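Local structure of prepilin (Salmonella typhi, 3FHV) at residues 95-98 / 99-102; 127-131 / 132-136. The protein probably builds the type IVb pilus of Salmonella typhi as its structural pilin, here the soluble part, and interacts with the host chloride channel CFTR. All coordinates share one frame; numbering follows the deposited sequence.

Both contacts are helix starts of the pilin's globular part, and their centres lie about 12 Å apart. In contact 1, strand 88-96 of the antiparallel sheet runs into helix 98-111; in contact 2, the loop after strand 122-124 enters the short helix 131-137. The two meet directly: V102 CA is 3.9 Å from A134 CB, V102 CG2 is 3.9 Å from S135 CA, and Q98 OE1 lies 3.6 Å from S135 O, all as packing. A covalent tie adds to this, since C101 of contact 1 forms a disulfide with C138, just past helix 131-137. Between them they join the short helix to the side of helix 98-111.

Contact 1: 95-98 / 99-102; sequences KVPQ and SACV
V96, the last residue of its strand, reaches over the first turn of helix 98-111 with a single methyl. CG1 lies anti to the backbone N (chi1 -178°), which carries it onto the A100 methyl, CG1 to CB 3.7 Å, and beside C101 CB at 4.0 Å. A branched valine suits the strand end, and a small alanine lets the helix come close to it. P97, at the N-cap position, needs no N-H of its own; its O accepts from C101 N at 2.9 Å, the first rung of the helix. Q98 O takes the next bond, from V102 N at 3.2 Å. The Q98 side chain can be followed outward: CB is simply next to the S99 peptide, and CG continues beside the carbonyl carbon, 4.0 Å from S99 N. A bend at chi2 (-81°) then sets CD 4.1 Å from V102 CG2, NE2 3.6 Å from S99 CA and OE1 3.8 Å from V102 CG2. Q98 and V102 lie side by side and point the same way. C101 SG is bonded to C138 SG, and D141 OD1 accepts from Q98 N, consistent with a helix start held from outside as well as by its own backbone.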
loop_
_atom_site.group_PDB
_atom_site.type_symbol
_atom_site.label_atom_id
_atom_site.label_comp_id
_atom_site.label_asym_id
_atom_site.label_seq_id
_atom_site.Cartn_x
_atom_site.Cartn_y
_atom_site.Cartn_z
ATOM N N LYS A 95 -3.122 -18.807 13.313
ATOM C CA LYS A 95 -2.244 -18.880 14.470
ATOM C C LYS A 95 -1.911 -17.522 15.069
ATOM O O LYS A 95 -0.778 -17.264 15.480
ATOM C CB LYS A 95 -0.955 -19.624 14.088
ATOM C CG LYS A 95 -1.212 -21.032 13.539
ATOM C CD LYS A 95 0.077 -21.812 13.385
ATOM C CE LYS A 95 -0.182 -23.303 13.244
ATOM N NZ LYS A 95 1.100 -24.074 13.225
ATOM N N VAL A 96 -2.909 -16.653 15.125
ATOM C CA VAL A 96 -2.722 -15.325 15.688
ATOM C C VAL A 96 -2.738 -15.427 17.208
ATOM O O VAL A 96 -3.645 -16.035 17.778
ATOM C CB VAL A 96 -3.849 -14.380 15.248
ATOM C CG1 VAL A 96 -3.612 -12.986 15.817
ATOM C CG2 VAL A 96 -3.944 -14.365 13.731
ATOM N N PRO A 97 -1.727 -14.842 17.880
ATOM C CA PRO A 97 -1.616 -14.861 19.348
ATOM C C PRO A 97 -2.793 -14.124 19.970
ATOM O O PRO A 97 -3.404 -13.284 19.318
ATOM C CB PRO A 97 -0.284 -14.159 19.606
ATOM C CG PRO A 97 0.508 -14.501 18.391
ATOM C CD PRO A 97 -0.490 -14.321 17.272
ATOM N N GLN A 98 -3.083 -14.416 21.235
ATOM C CA GLN A 98 -4.232 -13.826 21.923
ATOM C C GLN A 98 -4.302 -12.304 21.916
ATOM O O GLN A 98 -5.327 -11.729 21.540
ATOM C CB GLN A 98 -4.293 -14.345 23.366
ATOM C CG GLN A 98 -5.702 -14.368 23.967
ATOM C CD GLN A 98 -6.166 -13.023 24.495
ATOM O OE1 GLN A 98 -7.353 -12.831 24.772
ATOM N NE2 GLN A 98 -5.236 -12.093 24.658
ATOM N N SER A 99 -3.221 -11.653 22.336
ATOM C CA SER A 99 -3.185 -10.200 22.381
ATOM C C SER A 99 -3.426 -9.575 21.009
ATOM O O SER A 99 -4.218 -8.640 20.876
ATOM C CB SER A 99 -1.839 -9.725 22.930
ATOM O OG SER A 99 -1.780 -8.315 22.922
ATOM N N ALA A 100 -2.740 -10.098 19.998
ATOM C CA ALA A 100 -2.873 -9.592 18.637
ATOM C C ALA A 100 -4.285 -9.815 18.112
ATOM O O ALA A 100 -4.840 -8.960 17.433
ATOM C CB ALA A 100 -1.863 -10.274 17.724
ATOM N N CYS A 101 -4.859 -10.973 18.418
ATOM C CA CYS A 101 -6.212 -11.291 17.981
ATOM C C CYS A 101 -7.197 -10.232 18.476
ATOM O O CYS A 101 -8.091 -9.812 17.746
ATOM C CB CYS A 101 -6.606 -12.668 18.510
ATOM S SG CYS A 101 -8.330 -13.216 18.274
ATOM N N VAL A 102 -7.032 -9.798 19.719
ATOM C CA VAL A 102 -7.922 -8.786 20.273
ATOM C C VAL A 102 -7.743 -7.430 19.607
ATOM O O VAL A 102 -8.718 -6.778 19.232
ATOM C CB VAL A 102 -7.706 -8.615 21.787
ATOM C CG1 VAL A 102 -8.572 -7.466 22.304
ATOM C CG2 VAL A 102 -8.060 -9.913 22.509
#

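Contact 2: 127-131 / 132-136; sequences AKVTA and EIASS
T130 closes the open end of helix 131-137 with its hydroxyl: OG1 accepts from I133 N at 3.1 Å, a true N-cap bond. The torsion that permits this (chi1 55°) sets OG1 between the backbone N and the carbonyl carbon, turned back toward the first helical turn. Packing is tightest at this cap. I133 passes aslant the threonine, its CG1 only 3.2 Å from T130 OG1. One residue further on, A134 N donates to T130 O at 2.9 Å in an almost perfectly straight bond (N-H...O 179°).

The buried side is apolar and less close. V129 CG1 rests 4.0 Å from A134 CB and more loosely against I133 CG2; V129 is buried among I117, I119 and H124. The single methyl of A134 lies buried against V102, S105 and T106 of helix 98-111, and its small size suits the close approach of the two helices.

E132 and S135 form the solvent side. E132 folds back at chi2, and its OE1 comes to 3.5 Å from T130 CB. Exposed as it is, S135 still holds A131 O closely: S135 OG donates to A131 O at 2.7 Å from above the carbonyl plane, 35° out of it, while S135 N, also tilted from that plane, donates from the opposite face. Threonine and serine thus serve backbone groups at the helix start, and the carboxylate of E132 near its N-terminus would probably be favoured by the helix dipole.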
loop_
_atom_site.group_PDB
_atom_site.type_symbol
_atom_site.label_atom_id
_atom_site.label_comp_id
_atom_site.label_asym_id
_atom_site.label_seq_id
_atom_site.Cartn_x
_atom_site.Cartn_y
_atom_site.Cartn_z
ATOM N N ALA A 127 -20.076 -6.968 11.318
ATOM C CA ALA A 127 -18.756 -6.340 11.290
ATOM C C ALA A 127 -18.450 -5.520 12.536
ATOM O O ALA A 127 -17.633 -4.592 12.506
ATOM C CB ALA A 127 -18.609 -5.468 10.035
ATOM N N LYS A 128 -19.107 -5.852 13.639
ATOM C CA LYS A 128 -18.845 -5.139 14.874
ATOM C C LYS A 128 -18.216 -6.084 15.889
ATOM O O LYS A 128 -18.812 -7.088 16.276
ATOM C CB LYS A 128 -20.131 -4.536 15.450
ATOM C CG LYS A 128 -19.894 -3.800 16.766
ATOM C CD LYS A 128 -21.142 -3.127 17.304
ATOM C CE LYS A 128 -20.846 -2.446 18.637
ATOM N NZ LYS A 128 -22.039 -1.769 19.221
ATOM N N VAL A 129 -16.991 -5.775 16.298
ATOM C CA VAL A 129 -16.305 -6.589 17.288
ATOM C C VAL A 129 -15.737 -5.634 18.330
ATOM O O VAL A 129 -14.934 -4.761 18.006
ATOM C CB VAL A 129 -15.151 -7.422 16.672
ATOM C CG1 VAL A 129 -14.406 -8.170 17.778
ATOM C CG2 VAL A 129 -15.694 -8.416 15.660
ATOM N N THR A 130 -16.180 -5.796 19.574
ATOM C CA THR A 130 -15.727 -4.956 20.682
ATOM C C THR A 130 -14.576 -5.628 21.418
ATOM O O THR A 130 -14.346 -6.823 21.267
ATOM C CB THR A 130 -16.861 -4.719 21.709
ATOM O OG1 THR A 130 -17.370 -5.986 22.148
ATOM C CG2 THR A 130 -17.996 -3.897 21.094
ATOM N N ALA A 131 -13.856 -4.849 22.217
ATOM C CA ALA A 131 -12.739 -5.380 22.976
ATOM C C ALA A 131 -13.274 -6.467 23.902
ATOM O O ALA A 131 -12.620 -7.481 24.122
ATOM C CB ALA A 131 -12.079 -4.259 23.789
ATOM N N GLU A 132 -14.475 -6.257 24.433
ATOM C CA GLU A 132 -15.072 -7.234 25.335
ATOM C C GLU A 132 -15.356 -8.542 24.607
ATOM O O GLU A 132 -15.127 -9.618 25.151
ATOM C CB GLU A 132 -16.372 -6.697 25.943
ATOM C CG GLU A 132 -16.200 -5.559 26.940
ATOM C CD GLU A 132 -15.717 -4.278 26.297
ATOM O OE1 GLU A 132 -15.950 -4.100 25.083
ATOM O OE2 GLU A 132 -15.118 -3.440 27.008
ATOM N N ILE A 133 -15.854 -8.457 23.378
ATOM C CA ILE A 133 -16.146 -9.674 22.623
ATOM C C ILE A 133 -14.854 -10.398 22.252
ATOM O O ILE A 133 -14.719 -11.607 22.466
ATOM C CB ILE A 133 -16.943 -9.358 21.325
ATOM C CG1 ILE A 133 -18.388 -8.984 21.675
ATOM C CG2 ILE A 133 -16.908 -10.556 20.379
ATOM C CD1 ILE A 133 -19.204 -8.485 20.477
ATOM N N ALA A 134 -13.902 -9.653 21.697
ATOM C CA ALA A 134 -12.630 -10.227 21.284
ATOM C C ALA A 134 -11.892 -10.910 22.431
ATOM O O ALA A 134 -11.429 -12.045 22.285
ATOM C CB ALA A 134 -11.751 -9.152 20.656
ATOM N N SER A 135 -11.785 -10.225 23.570
ATOM C CA SER A 135 -11.092 -10.781 24.735
ATOM C C SER A 135 -11.609 -12.172 25.077
ATOM O O SER A 135 -10.852 -13.061 25.472
ATOM C CB SER A 135 -11.280 -9.876 25.958
ATOM O OG SER A 135 -10.705 -8.601 25.746
ATOM N N SER A 136 -12.909 -12.359 24.924
ATOM C CA SER A 136 -13.513 -13.636 25.250
ATOM C C SER A 136 -13.337 -14.668 24.140
ATOM O O SER A 136 -12.934 -15.805 24.400
ATOM C CB SER A 136 -14.997 -13.423 25.571
ATOM O OG SER A 136 -15.660 -14.645 25.856
#